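Local coordinates for protein B-agarase (Saccharophagus degradans, PDB 4BQ2) that probably hydrolyses beta-1,4 linkages of agarose and its oligosaccharides from chain ends, as a family 50 exo-beta-agarase, at residues Y300-A305 with R372-S377; K321-V326 with N360-A365; V326-F331 with P349-P354. All blocks are in the same frame, centred on the assembly; numbering follows the deposited sequence.

Contact 1: residues Y300-A305 with R372-S377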
loop_
_atom_site.group_PDB
_atom_site.type_symbol
_atom_site.label_atom_id
_atom_site.label_comp_id
_atom_site.label_asym_id
_atom_site.label_seq_id
_atom_site.Cartn_x
_atom_site.Cartn_y
_atom_site.Cartn_z
ATOM N N TYR A 300 -18.366 -10.602 -15.488
ATOM C CA TYR A 300 -19.258 -10.210 -16.582
ATOM C C TYR A 300 -18.864 -8.882 -17.256
ATOM O O TYR A 300 -18.108 -8.062 -16.689
ATOM C CB TYR A 300 -20.712 -10.200 -16.111
ATOM C CG TYR A 300 -21.207 -11.581 -15.704
ATOM C CD1 TYR A 300 -20.910 -12.099 -14.447
ATOM C CD2 TYR A 300 -21.945 -12.376 -16.593
ATOM C CE1 TYR A 300 -21.346 -13.360 -14.066
ATOM C CE2 TYR A 300 -22.381 -13.639 -16.225
ATOM C CZ TYR A 300 -22.080 -14.121 -14.953
ATOM O OH TYR A 300 -22.501 -15.368 -14.551
ATOM N N ASP A 301 -19.389 -8.672 -18.467
ATOM C CA ASP A 301 -19.152 -7.460 -19.216
ATOM C C ASP A 301 -20.438 -7.009 -19.911
ATOM O O ASP A 301 -21.406 -7.773 -20.013
ATOM C CB ASP A 301 -17.976 -7.633 -20.196
ATOM C CG ASP A 301 -17.233 -6.322 -20.462
ATOM O OD1 ASP A 301 -17.690 -5.235 -20.009
ATOM O OD2 ASP A 301 -16.180 -6.372 -21.140
ATOM N N TYR A 302 -20.465 -5.750 -20.312
ATOM C CA TYR A 302 -21.635 -5.167 -20.944
ATOM C C TYR A 302 -21.276 -4.771 -22.369
ATOM O O TYR A 302 -20.095 -4.574 -22.682
ATOM C CB TYR A 302 -22.107 -3.924 -20.177
ATOM C CG TYR A 302 -22.469 -4.167 -18.711
ATOM C CD1 TYR A 302 -23.036 -5.373 -18.292
ATOM C CD2 TYR A 302 -22.253 -3.176 -17.744
ATOM C CE1 TYR A 302 -23.362 -5.591 -16.954
ATOM C CE2 TYR A 302 -22.573 -3.397 -16.409
ATOM C CZ TYR A 302 -23.135 -4.606 -16.028
ATOM O OH TYR A 302 -23.465 -4.820 -14.711
ATOM N N ASP A 303 -22.267 -4.680 -23.251
ATOM C CA ASP A 303 -21.961 -4.242 -24.609
ATOM C C ASP A 303 -21.728 -2.723 -24.583
ATOM O O ASP A 303 -22.539 -1.951 -24.062
ATOM C CB ASP A 303 -23.005 -4.728 -25.629
ATOM C CG ASP A 303 -22.781 -6.203 -26.049
ATOM O OD1 ASP A 303 -21.862 -6.479 -26.852
ATOM O OD2 ASP A 303 -23.516 -7.094 -25.572
ATOM N N GLN A 304 -20.575 -2.332 -25.116
ATOM C CA GLN A 304 -19.970 -1.008 -24.936
ATOM C C GLN A 304 -20.830 0.181 -25.369
ATOM O O GLN A 304 -20.626 1.297 -24.874
ATOM C CB GLN A 304 -18.560 -0.951 -25.544
ATOM C CG GLN A 304 -17.610 -1.976 -24.930
ATOM C CD GLN A 304 -17.372 -1.751 -23.434
ATOM O OE1 GLN A 304 -17.813 -2.538 -22.590
ATOM N NE2 GLN A 304 -16.677 -0.674 -23.103
ATOM N N ALA A 305 -21.802 -0.059 -26.250
ATOM C CA ALA A 305 -22.728 0.997 -26.689
ATOM C C ALA A 305 -23.586 1.526 -25.528
ATOM O O ALA A 305 -24.195 2.608 -25.613
ATOM C CB ALA A 305 -23.622 0.483 -27.818
ATOM N N ARG A 372 -11.628 -4.222 -18.033
ATOM C CA ARG A 372 -12.847 -3.490 -17.750
ATOM C C ARG A 372 -13.894 -4.532 -17.380
ATOM O O ARG A 372 -13.735 -5.732 -17.652
ATOM C CB ARG A 372 -13.332 -2.754 -19.001
ATOM C CG ARG A 372 -13.649 -3.713 -20.143
ATOM C CD ARG A 372 -14.173 -3.019 -21.389
ATOM N NE ARG A 372 -14.898 -3.990 -22.220
ATOM C CZ ARG A 372 -14.915 -4.009 -23.558
ATOM N NH1 ARG A 372 -14.261 -3.092 -24.259
ATOM N NH2 ARG A 372 -15.602 -4.948 -24.200
ATOM N N GLY A 373 -14.988 -4.090 -16.776
ATOM C CA GLY A 373 -15.990 -5.070 -16.423
ATOM C C GLY A 373 -16.953 -4.671 -15.343
ATOM O O GLY A 373 -16.791 -3.633 -14.652
ATOM N N GLU A 374 -17.980 -5.499 -15.224
ATOM C CA GLU A 374 -18.931 -5.377 -14.145
ATOM C C GLU A 374 -18.232 -5.750 -12.827
ATOM O O GLU A 374 -17.355 -6.630 -12.778
ATOM C CB GLU A 374 -20.152 -6.263 -14.426
ATOM C CG GLU A 374 -21.147 -6.371 -13.273
ATOM C CD GLU A 374 -22.112 -7.528 -13.459
ATOM O OE1 GLU A 374 -21.776 -8.666 -13.030
ATOM O OE2 GLU A 374 -23.207 -7.294 -14.025
ATOM N N ALA A 375 -18.574 -5.011 -11.774
ATOM C CA ALA A 375 -18.072 -5.296 -10.442
ATOM C C ALA A 375 -19.250 -5.239 -9.449
ATOM O O ALA A 375 -20.323 -4.723 -9.787
ATOM C CB ALA A 375 -16.947 -4.323 -10.090
ATOM N N TYR A 376 -19.099 -5.829 -8.269
ATOM C CA TYR A 376 -20.159 -5.743 -7.272
ATOM C C TYR A 376 -19.547 -5.358 -5.942
ATOM O O TYR A 376 -18.466 -5.838 -5.590
ATOM C CB TYR A 376 -20.951 -7.064 -7.154
ATOM C CG TYR A 376 -22.206 -6.979 -6.282
ATOM C CD1 TYR A 376 -23.381 -6.436 -6.793
ATOM C CD2 TYR A 376 -22.205 -7.438 -4.962
ATOM C CE1 TYR A 376 -24.538 -6.353 -6.028
ATOM C CE2 TYR A 376 -23.354 -7.353 -4.176
ATOM C CZ TYR A 376 -24.527 -6.814 -4.731
ATOM O OH TYR A 376 -25.694 -6.704 -3.994
ATOM N N SER A 377 -20.211 -4.443 -5.237
ATOM C CA SER A 377 -19.784 -4.045 -3.899
ATOM C C SER A 377 -20.637 -4.726 -2.835
ATOM O O SER A 377 -21.750 -4.271 -2.517
ATOM C CB SER A 377 -19.833 -2.508 -3.724
ATOM O OG SER A 377 -19.452 -2.211 -2.380
HETATM O O HOH W 1 -16.092 -8.332 -14.674
HETATM O O HOH W 2 -14.263 -7.669 -19.551
#
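Glu374 sets CG anti to its backbone N (chi1 172°) and runs on extended, reaching Tyr300 and Tyr302, while Asp301, with CG also anti to N, brings its carboxylate up to Arg372. The Tyr302 hydroxyl donates to Glu374 OE2, OH to OE2 2.6 Å, and uses the anti lone pair, the one turned away from OE1; phenol ring and carboxylate stand steeply to each other, with OE2 near the ring plane at its edge. That same OE2 is in a salt bridge with Arg334, and OE1 takes a hydrogen bond from Thr298, so the buried carboxylate is held at both oxygens, which would probably favour its charged form. OE1 also lies 3.6 Å from CB of Tyr300, whose side chain runs alongside. Arg372 grips Asp301 chiefly through NE, 2.9 Å from OD2 in a nearly straight bond (165°) along the syn lone pair and in the guanidinium plane; the second bond, from NH2, is weak. Asp301 OD1 is met by Tyr302 N from above the carboxylate plane and has a further partner in Tyr361. Gln304 lays its amide flat over one face of the Arg372 guanidinium, the planes 5° apart and Gln304 CD 3.3 Å above the centre. One water bridges Asp301 OD2 and Arg372 O, and a second bridges Tyr300 O and Glu374 O. Between the backbones, Glu374 N donates to Tyr300 O at 3.0 Å. Gly373 CA lies 3.7 Å from Tyr300 O, and the backbone angles of Gly373 suit a residue without a side chain. With the Asp301-Arg372 salt bridge beside it, this is the pairing of two neighbouring antiparallel strands, 296-301 and 373-376, in a small four-stranded sheet.

Contact 2: residues K321-V326 with N360-A365; sequences KGLMAV and NYRRSA
Lys321 O is gripped by two groups, Arg362 NH2 at 3.0 Å and the hydroxyl of Ser292, where an irregular loop crosses beside strand 359-362, at one edge of a four-stranded antiparallel sheet. Gly322 O, the next carbonyl along, receives Arg362 NH1 at 2.9 Å, so one guanidinium spans two successive peptides. Both nitrogens come in from above the carbonyl planes; Gly322 O lies in the guanidinium plane, whereas Lys321 O is tilted from it. A bend at chi2 (-50°) turns the Arg362 chain back to the loop although its CB points away, and NH2 has a further partner in Ser292 O. Over one face of this guanidinium sits ND2 of Asn360, a residue that makes its own link to the loop: Met324 N donates to Asn360 OD1 at 2.9 Å, almost straight at 173°. Its ND2 donates to Ser295, so both ends of the amide are bonded and its rotation is fixed. The Leu323 side chain crosses that of Asn360 at about a right angle, Leu323 CD2 lying 3.5 Å from Asn360 CG. Three backbone groups of the loop, Lys321 O, Gly322 O and Met324 N, are thus bonded by side chains of the strand. Met324 and Val326 add apolar contacts. Met324 runs alongside Tyr361, SD 3.9 Å from Tyr361 CB, and Val326 CG2 packs more loosely on the same strand at Asn360 C and O. Arg363, salt-bridged to Glu318 through NE and bonded to Ala308 O through NH1, brings its guanidinium under the methionine end. Lys321 CE lies at the edge of that group, its NZ being paired with Asp314. The Met324 methyl CE sits over the centre of the Arg363 guanidinium, 3.4 Å from CZ.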
loop_
_atom_site.group_PDB
_atom_site.type_symbol
_atom_site.label_atom_id
_atom_site.label_comp_id
_atom_site.label_asym_id
_atom_site.label_seq_id
_atom_site.Cartn_x
_atom_site.Cartn_y
_atom_site.Cartn_z
ATOM N N LYS A 321 -13.325 7.076 -9.002
ATOM C CA LYS A 321 -14.677 7.503 -9.368
ATOM C C LYS A 321 -15.717 6.926 -8.425
ATOM O O LYS A 321 -15.478 5.924 -7.761
ATOM C CB LYS A 321 -15.014 7.129 -10.822
ATOM C CG LYS A 321 -14.135 7.870 -11.831
ATOM C CD LYS A 321 -14.611 9.292 -12.059
ATOM C CE LYS A 321 -15.822 9.336 -13.001
ATOM N NZ LYS A 321 -16.318 10.735 -13.157
ATOM N N GLY A 322 -16.873 7.571 -8.355
ATOM C CA GLY A 322 -17.993 6.971 -7.618
ATOM C C GLY A 322 -18.314 5.615 -8.234
ATOM O O GLY A 322 -17.938 5.357 -9.395
ATOM N N LEU A 323 -18.993 4.754 -7.475
ATOM C CA LEU A 323 -19.576 3.517 -8.040
ATOM C C LEU A 323 -20.578 3.872 -9.166
ATOM O O LEU A 323 -21.445 4.736 -8.989
ATOM C CB LEU A 323 -20.234 2.647 -6.957
ATOM C CG LEU A 323 -19.316 2.018 -5.885
ATOM C CD1 LEU A 323 -20.099 1.107 -4.939
ATOM C CD2 LEU A 323 -18.162 1.242 -6.515
ATOM N N MET A 324 -20.432 3.231 -10.325
ATOM C CA MET A 324 -21.234 3.601 -11.498
ATOM C C MET A 324 -22.622 2.952 -11.464
ATOM O O MET A 324 -22.736 1.729 -11.360
ATOM C CB MET A 324 -20.508 3.221 -12.792
ATOM C CG MET A 324 -21.231 3.692 -14.048
ATOM S SD MET A 324 -20.526 3.075 -15.592
ATOM C CE MET A 324 -18.988 3.971 -15.691
ATOM N N ALA A 325 -23.666 3.769 -11.568
ATOM C CA ALA A 325 -25.036 3.249 -11.578
ATOM C C ALA A 325 -25.250 2.488 -12.881
ATOM O O ALA A 325 -25.252 3.072 -13.956
ATOM C CB ALA A 325 -26.056 4.378 -11.432
ATOM N N VAL A 326 -25.409 1.175 -12.774
ATOM C CA VAL A 326 -25.582 0.319 -13.948
ATOM C C VAL A 326 -27.059 0.327 -14.391
ATOM O O VAL A 326 -27.943 -0.018 -13.599
ATOM C CB VAL A 326 -25.104 -1.116 -13.661
ATOM C CG1 VAL A 326 -25.500 -2.043 -14.789
ATOM C CG2 VAL A 326 -23.588 -1.149 -13.439
ATOM N N ASN A 360 -21.397 -2.230 -10.032
ATOM C CA ASN A 360 -20.482 -1.172 -10.440
ATOM C C ASN A 360 -19.977 -1.559 -11.829
ATOM O O ASN A 360 -20.099 -2.734 -12.247
ATOM C CB ASN A 360 -19.317 -1.088 -9.431
ATOM C CG ASN A 360 -18.286 -0.011 -9.786
ATOM O OD1 ASN A 360 -18.617 1.033 -10.351
ATOM N ND2 ASN A 360 -17.028 -0.261 -9.438
ATOM N N TYR A 361 -19.444 -0.586 -12.557
ATOM C CA TYR A 361 -18.714 -0.887 -13.785
ATOM C C TYR A 361 -17.426 -0.067 -13.826
ATOM O O TYR A 361 -17.463 1.158 -13.679
ATOM C CB TYR A 361 -19.556 -0.611 -15.032
ATOM C CG TYR A 361 -18.888 -1.151 -16.277
ATOM C CD1 TYR A 361 -19.105 -2.473 -16.691
ATOM C CD2 TYR A 361 -17.995 -0.364 -17.020
ATOM C CE1 TYR A 361 -18.472 -2.976 -17.818
ATOM C CE2 TYR A 361 -17.353 -0.874 -18.152
ATOM C CZ TYR A 361 -17.594 -2.185 -18.536
ATOM O OH TYR A 361 -16.957 -2.705 -19.650
ATOM N N ARG A 362 -16.293 -0.729 -14.036
ATOM C CA ARG A 362 -15.044 0.007 -14.222
ATOM C C ARG A 362 -14.603 -0.059 -15.688
ATOM O O ARG A 362 -14.688 -1.109 -16.305
ATOM C CB ARG A 362 -13.970 -0.524 -13.269
ATOM C CG ARG A 362 -14.203 -0.149 -11.805
ATOM C CD ARG A 362 -14.472 1.351 -11.618
ATOM N NE ARG A 362 -14.378 1.768 -10.213
ATOM C CZ ARG A 362 -15.065 2.769 -9.669
ATOM N NH1 ARG A 362 -15.944 3.484 -10.383
ATOM N NH2 ARG A 362 -14.890 3.045 -8.376
ATOM N N ARG A 363 -14.155 1.064 -16.250
ATOM C CA ARG A 363 -13.809 1.111 -17.682
ATOM C C ARG A 363 -12.331 0.853 -17.899
ATOM O O ARG A 363 -11.881 0.691 -19.031
ATOM C CB ARG A 363 -14.271 2.427 -18.306
ATOM C CG ARG A 363 -15.777 2.623 -18.165
ATOM C CD ARG A 363 -16.145 4.082 -18.349
ATOM N NE ARG A 363 -16.010 4.835 -17.096
ATOM C CZ ARG A 363 -16.573 6.021 -16.858
ATOM N NH1 ARG A 363 -17.335 6.622 -17.786
ATOM N NH2 ARG A 363 -16.383 6.612 -15.682
ATOM N N SER A 364 -11.585 0.770 -16.806
ATOM C CA SER A 364 -10.170 0.417 -16.873
ATOM C C SER A 364 -9.767 -0.299 -15.585
ATOM O O SER A 364 -10.552 -0.365 -14.629
ATOM C CB SER A 364 -9.309 1.661 -17.075
ATOM O OG SER A 364 -9.496 2.543 -15.984
ATOM N N ALA A 365 -8.552 -0.847 -15.571
ATOM C CA ALA A 365 -8.005 -1.511 -14.393
ATOM C C ALA A 365 -6.505 -1.327 -14.464
ATOM O O ALA A 365 -5.962 -1.173 -15.556
ATOM C CB ALA A 365 -8.344 -2.998 -14.404
#

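Contact 3: residues V326-F331 with P349-P354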
loop_
_atom_site.group_PDB
_atom_site.type_symbol
_atom_site.label_atom_id
_atom_site.label_comp_id
_atom_site.label_asym_id
_atom_site.label_seq_id
_atom_site.Cartn_x
_atom_site.Cartn_y
_atom_site.Cartn_z
ATOM N N VAL A 326 -25.409 1.175 -12.774
ATOM C CA VAL A 326 -25.582 0.319 -13.948
ATOM C C VAL A 326 -27.059 0.327 -14.391
ATOM O O VAL A 326 -27.943 -0.018 -13.599
ATOM C CB VAL A 326 -25.104 -1.116 -13.661
ATOM C CG1 VAL A 326 -25.500 -2.043 -14.789
ATOM C CG2 VAL A 326 -23.588 -1.149 -13.439
ATOM N N SER A 327 -27.297 0.721 -15.645
ATOM C CA SER A 327 -28.650 0.816 -16.223
ATOM C C SER A 327 -29.251 -0.552 -16.590
ATOM O O SER A 327 -28.517 -1.494 -16.886
ATOM C CB SER A 327 -28.612 1.655 -17.498
ATOM O OG SER A 327 -27.994 0.908 -18.526
ATOM N N GLU A 328 -30.583 -0.634 -16.612
ATOM C CA GLU A 328 -31.273 -1.862 -16.996
ATOM C C GLU A 328 -30.856 -2.331 -18.384
ATOM O O GLU A 328 -30.725 -3.526 -18.625
ATOM C CB GLU A 328 -32.790 -1.649 -16.969
ATOM C CG GLU A 328 -33.592 -2.945 -16.912
ATOM C CD GLU A 328 -35.087 -2.696 -16.782
ATOM O OE1 GLU A 328 -35.495 -1.924 -15.885
ATOM O OE2 GLU A 328 -35.849 -3.271 -17.585
ATOM N N LYS A 329 -30.653 -1.376 -19.287
ATOM C CA LYS A 329 -30.264 -1.689 -20.649
ATOM C C LYS A 329 -28.822 -2.248 -20.731
ATOM O O LYS A 329 -28.569 -3.200 -21.477
ATOM C CB LYS A 329 -30.558 -0.505 -21.592
ATOM C CG LYS A 329 -29.403 0.400 -21.987
ATOM C CD LYS A 329 -29.816 1.242 -23.196
ATOM C CE LYS A 329 -28.640 1.987 -23.825
ATOM N NZ LYS A 329 -28.203 3.151 -23.001
ATOM N N SER A 330 -27.904 -1.710 -19.926
ATOM C CA SER A 330 -26.544 -2.298 -19.835
ATOM C C SER A 330 -26.580 -3.725 -19.294
ATOM O O SER A 330 -25.980 -4.647 -19.875
ATOM C CB SER A 330 -25.631 -1.447 -18.940
ATOM O OG SER A 330 -25.192 -0.282 -19.612
ATOM N N PHE A 331 -27.292 -3.894 -18.183
ATOM C CA PHE A 331 -27.374 -5.172 -17.485
ATOM C C PHE A 331 -28.010 -6.273 -18.337
ATOM O O PHE A 331 -27.631 -7.437 -18.205
ATOM C CB PHE A 331 -28.148 -5.036 -16.161
ATOM C CG PHE A 331 -27.900 -6.165 -15.211
ATOM C CD1 PHE A 331 -26.784 -6.158 -14.376
ATOM C CD2 PHE A 331 -28.765 -7.260 -15.159
ATOM C CE1 PHE A 331 -26.541 -7.215 -13.508
ATOM C CE2 PHE A 331 -28.514 -8.317 -14.296
ATOM C CZ PHE A 331 -27.406 -8.292 -13.463
ATOM N N PRO A 349 -26.966 -10.720 -7.420
ATOM C CA PRO A 349 -28.390 -10.412 -7.613
ATOM C C PRO A 349 -28.849 -10.241 -9.066
ATOM O O PRO A 349 -28.083 -9.771 -9.904
ATOM C CB PRO A 349 -28.567 -9.084 -6.835
ATOM C CG PRO A 349 -27.195 -8.459 -6.845
ATOM C CD PRO A 349 -26.260 -9.632 -6.705
ATOM N N ASP A 350 -30.101 -10.636 -9.349
ATOM C CA ASP A 350 -30.780 -10.288 -10.614
ATOM C C ASP A 350 -31.069 -8.784 -10.629
ATOM O O ASP A 350 -31.110 -8.178 -9.564
ATOM C CB ASP A 350 -32.109 -11.058 -10.733
ATOM C CG ASP A 350 -31.921 -12.573 -10.682
ATOM O OD1 ASP A 350 -30.902 -13.079 -11.219
ATOM O OD2 ASP A 350 -32.797 -13.258 -10.101
ATOM N N TYR A 351 -31.299 -8.246 -11.834
ATOM C CA TYR A 351 -31.605 -6.826 -12.102
ATOM C C TYR A 351 -32.725 -6.262 -11.239
ATOM O O TYR A 351 -32.723 -5.071 -10.907
ATOM C CB TYR A 351 -31.990 -6.641 -13.576
ATOM C CG TYR A 351 -33.369 -7.182 -13.933
ATOM C CD1 TYR A 351 -33.712 -8.501 -13.656
ATOM C CD2 TYR A 351 -34.323 -6.377 -14.555
ATOM C CE1 TYR A 351 -34.954 -9.001 -13.977
ATOM C CE2 TYR A 351 -35.575 -6.877 -14.876
ATOM C CZ TYR A 351 -35.877 -8.191 -14.586
ATOM O OH TYR A 351 -37.110 -8.715 -14.892
ATOM N N ASP A 352 -33.666 -7.136 -10.890
ATOM C CA ASP A 352 -34.871 -6.802 -10.148
ATOM C C ASP A 352 -34.737 -6.955 -8.629
ATOM O O ASP A 352 -35.646 -6.562 -7.895
ATOM C CB ASP A 352 -36.055 -7.642 -10.670
ATOM C CG ASP A 352 -35.818 -9.157 -10.557
ATOM O OD1 ASP A 352 -35.005 -9.605 -9.712
ATOM O OD2 ASP A 352 -36.472 -9.913 -11.317
ATOM N N HIS A 353 -33.634 -7.534 -8.151
ATOM C CA HIS A 353 -33.412 -7.685 -6.703
ATOM C C HIS A 353 -33.223 -6.320 -6.037
ATOM O O HIS A 353 -32.652 -5.417 -6.647
ATOM C CB HIS A 353 -32.178 -8.557 -6.435
ATOM C CG HIS A 353 -32.098 -9.109 -5.045
ATOM N ND1 HIS A 353 -31.486 -8.437 -4.001
ATOM C CD2 HIS A 353 -32.513 -10.295 -4.536
ATOM C CE1 HIS A 353 -31.537 -9.181 -2.913
ATOM N NE2 HIS A 353 -32.156 -10.311 -3.211
ATOM N N PRO A 354 -33.692 -6.168 -4.788
ATOM C CA PRO A 354 -33.443 -4.901 -4.093
ATOM C C PRO A 354 -31.945 -4.561 -3.991
ATOM O O PRO A 354 -31.603 -3.368 -3.984
ATOM C CB PRO A 354 -34.054 -5.132 -2.708
ATOM C CG PRO A 354 -35.105 -6.164 -2.933
ATOM C CD PRO A 354 -34.551 -7.072 -3.991
#
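A type I beta turn, Asp350 to His353, packs at the protein surface against the first turn of the short helix 328-332, and Phe331 makes most of the contact from the helix. No hydrogen bond crosses between the two segments; each is held by its own. Ser327 is the helix N-cap, its OG accepting from Ser330 N at 3.0 Å, while His353 N bonds to Asp350 O at 3.0 Å to close the turn. Farther out, where both residues are exposed, the aliphatic part of Glu328 makes a long and tentative approach to the tyrosine ring, CG 4.2 Å from Tyr351 CD2 in the conformer described; Tyr351 has two. Phe331 directs CG anti to its backbone N (chi1 -162°), which carries the ring to the start of the turn. The Phe331 ring also meets the Tyr359 ring, so it reaches from this surface loop to the small antiparallel sheet. Its CZ is 3.9 Å from Pro349 O, a carbonyl already bonded to the Tyr359 hydroxyl, and its CE2 is 3.7 Å from Tyr351 N. The tyrosine side chain meets Phe331 through CB, 3.6 Å from Phe331 CD2.

In the fold
The three contacts fasten the excursion between strands 296-301 and 373-376. Contacts 1 and 2 have centres about 8 Å apart and share the sheet in which strands 373-376 and 359-362 are neighbours: Ala375 O lies 2.7 Å from Asn360 N, and Asp301 OD1 is 2.7 Å from Tyr361 OH, a probable hydrogen bond. Contact 3 lies farther out, its centre about 12 Å from that of contact 1; Phe331 CE1 approaches Glu374 OE2 to 3.4 Å. Contacts 2 and 3, with centres about 14 Å apart, meet only through the shared Val326, whose CG1 also packs on Tyr302 OH of contact 1. A glycerol, probably from the crystallisation liquor, lies about 3 Å (nearest atoms) from the Lys321 side chain.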